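Local coordinates for protein putative secreted endoglycosylceramidase (Rhodococcus hoagii, PDB 6JYZ) that probably hydrolyses the glycosidic bond between the sugar and the ceramide of galactosylceramides, as an endogalactosylceramidase of glycosyl hydrolase family 5, at residues A[81-86]-A[123-128]. Numbering follows the deposited sequence.
Sequences VVRLNI and DMHQDA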
loop_
_atom_site.group_PDB
_atom_site.type_symbol
_atom_site.label_atom_id
_atom_site.label_comp_id
_atom_site.label_asym_id
_atom_site.label_seq_id
_atom_site.Cartn_x
_atom_site.Cartn_y
_atom_site.Cartn_z
ATOM N N VAL A 81 8.320 -4.745 -4.472
ATOM C CA VAL A 81 7.366 -4.917 -3.368
ATOM C C VAL A 81 5.979 -4.894 -3.988
ATOM O O VAL A 81 5.715 -4.306 -5.020
ATOM C CB VAL A 81 7.514 -3.787 -2.308
ATOM C CG1 VAL A 81 6.989 -2.441 -2.800
ATOM C CG2 VAL A 81 6.850 -4.160 -0.990
ATOM N N VAL A 82 5.077 -5.550 -3.265
ATOM C CA VAL A 82 3.642 -5.460 -3.534
ATOM C C VAL A 82 2.932 -5.166 -2.208
ATOM O O VAL A 82 3.298 -5.709 -1.166
ATOM C CB VAL A 82 3.113 -6.771 -4.122
ATOM C CG1 VAL A 82 3.423 -7.957 -3.264
ATOM C CG2 VAL A 82 1.618 -6.747 -4.319
ATOM N N ARG A 83 1.976 -4.255 -2.268
ATOM C CA ARG A 83 1.043 -4.057 -1.153
ATOM C C ARG A 83 -0.193 -4.884 -1.505
ATOM O O ARG A 83 -0.966 -4.544 -2.382
ATOM C CB ARG A 83 0.774 -2.564 -0.939
ATOM C CG ARG A 83 -0.141 -2.339 0.289
ATOM C CD ARG A 83 -0.144 -0.858 0.630
ATOM N NE ARG A 83 -1.052 -0.505 1.723
ATOM C CZ ARG A 83 -2.192 0.174 1.592
ATOM N NH1 ARG A 83 -2.766 0.406 0.413
ATOM N NH2 ARG A 83 -2.758 0.629 2.732
ATOM N N LEU A 84 -0.289 -6.029 -0.814
ATOM C CA LEU A 84 -1.328 -7.014 -1.114
ATOM C C LEU A 84 -2.568 -6.679 -0.281
ATOM O O LEU A 84 -2.523 -6.772 0.958
ATOM C CB LEU A 84 -0.754 -8.405 -0.811
ATOM C CG LEU A 84 -1.648 -9.540 -1.299
ATOM C CD1 LEU A 84 -1.637 -9.673 -2.830
ATOM C CD2 LEU A 84 -1.165 -10.826 -0.667
ATOM N N ASN A 85 -3.604 -6.226 -0.965
ATOM C CA ASN A 85 -4.796 -5.733 -0.255
ATOM C C ASN A 85 -5.679 -6.934 0.087
ATOM O O ASN A 85 -6.341 -7.478 -0.819
ATOM C CB ASN A 85 -5.539 -4.752 -1.172
ATOM C CG ASN A 85 -4.672 -3.730 -1.889
ATOM O OD1 ASN A 85 -4.807 -3.607 -3.123
ATOM N ND2 ASN A 85 -3.842 -2.976 -1.182
ATOM N N ILE A 86 -5.713 -7.273 1.353
ATOM C CA ILE A 86 -6.479 -8.433 1.824
ATOM C C ILE A 86 -7.632 -7.972 2.700
ATOM O O ILE A 86 -7.702 -6.803 3.104
ATOM C CB ILE A 86 -5.590 -9.428 2.561
ATOM C CG1 ILE A 86 -5.007 -8.850 3.840
ATOM C CG2 ILE A 86 -4.461 -9.961 1.632
ATOM C CD1 ILE A 86 -4.271 -9.857 4.736
ATOM N N ASP A 123 -1.657 -5.963 3.702
ATOM C CA ASP A 123 -2.454 -4.790 4.049
ATOM C C ASP A 123 -3.891 -5.198 4.359
ATOM O O ASP A 123 -4.581 -5.677 3.472
ATOM C CB ASP A 123 -2.401 -3.814 2.859
ATOM C CG ASP A 123 -3.536 -2.827 2.791
ATOM O OD1 ASP A 123 -4.064 -2.387 3.812
ATOM O OD2 ASP A 123 -3.946 -2.532 1.628
ATOM N N MET A 124 -4.286 -4.970 5.610
ATOM C CA MET A 124 -5.674 -5.237 6.001
ATOM C C MET A 124 -6.499 -4.093 5.439
ATOM O O MET A 124 -6.583 -3.013 6.060
ATOM C CB MET A 124 -5.742 -5.324 7.522
ATOM C CG MET A 124 -7.062 -5.897 8.043
ATOM S SD MET A 124 -7.269 -7.695 7.685
ATOM C CE MET A 124 -6.014 -8.400 8.742
ATOM N N HIS A 125 -7.034 -4.288 4.254
ATOM C CA HIS A 125 -7.562 -3.193 3.463
ATOM C C HIS A 125 -9.030 -2.997 3.744
ATOM O O HIS A 125 -9.803 -3.919 4.015
ATOM C CB HIS A 125 -7.361 -3.478 1.970
ATOM C CG HIS A 125 -7.294 -2.218 1.136
ATOM N ND1 HIS A 125 -8.304 -1.609 0.413
ATOM C CD2 HIS A 125 -6.176 -1.452 1.042
ATOM C CE1 HIS A 125 -7.718 -0.473 -0.117
ATOM N NE2 HIS A 125 -6.476 -0.392 0.256
ATOM N N GLN A 126 -9.506 -1.773 3.582
ATOM C CA GLN A 126 -10.942 -1.444 3.660
ATOM C C GLN A 126 -11.118 -0.124 2.929
ATOM O O GLN A 126 -10.188 0.695 2.875
ATOM C CB GLN A 126 -11.418 -1.329 5.121
ATOM C CG GLN A 126 -10.785 -0.185 5.927
ATOM C CD GLN A 126 -11.352 1.188 5.670
ATOM O OE1 GLN A 126 -10.617 2.243 5.813
ATOM N NE2 GLN A 126 -12.572 1.282 5.339
ATOM N N ASP A 127 -12.307 0.080 2.399
ATOM C CA ASP A 127 -12.742 1.433 2.038
ATOM C C ASP A 127 -14.137 1.585 2.600
ATOM O O ASP A 127 -14.954 0.671 2.465
ATOM C CB ASP A 127 -12.857 1.638 0.511
ATOM C CG ASP A 127 -11.572 1.337 -0.213
ATOM O OD1 ASP A 127 -10.674 2.208 -0.207
ATOM O OD2 ASP A 127 -11.450 0.237 -0.798
ATOM N N ALA A 128 -14.430 2.731 3.231
ATOM C CA ALA A 128 -15.785 2.955 3.725
ATOM C C ALA A 128 -16.277 1.771 4.554
ATOM O O ALA A 128 -17.422 1.341 4.441
ATOM C CB ALA A 128 -16.770 3.303 2.607
#
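Arg83 carries its CG opposite the backbone N (chi1 -177°) and runs on extended to NE, which lays the guanidinium over the carboxylate of Asp123, whose CG lies away from its own backbone N. The two flat groups stack with their planes 10° apart, CZ of Arg83 lying 3.5 Å from CG of Asp123. Arg83 NH1 and Asp123 OD2 form a salt bridge by charge alone, with the oxygen well out of the guanidinium plane and no N-H aimed at it; OD2 is less surely placed in the model. Asn85 ND2 appears to donate to this same oxygen; the amide stands nearly upright on the carboxylate, planes 87° apart. Asn85 CB also packs 3.8 Å from CB of His125, whose ring has the Asn85 amide carbon over one face, toward the rim, and Arg83 NH1 at its edge. Beneath these polar groups the strands pair in parallel: Asp123 N donates to Leu84 O at 3.0 Å, Ile86 N to Asp123 O at 2.9 Å, and His125 N to Ile86 O at 2.8 Å. Ile86 and Met124 lie on the other side of the sheet, where Ile86 meets helices 100-115 and 193-206 and Met124 meets 193-206. This is the C-terminal end of neighbouring strands in the family 5 (beta/alpha)8 barrel, where such enzymes place their active site. Arg83 hydrogen-bonds Asn46 and Asn221 and forms salt bridges with Asp218, Glu263 and Glu329, while His125 ND1 bonds Asp152. A leucine in place of Arg83 would probably leave the Asp123 carboxylate without its stacked countercharge and deprive Asp218, Glu263 and Glu329 of their salt-bridge partner. Buried among carboxylates, the guanidinium is likely to offset their mutual repulsion while its stack with Asp123 leaves the N-H groups for the other partners.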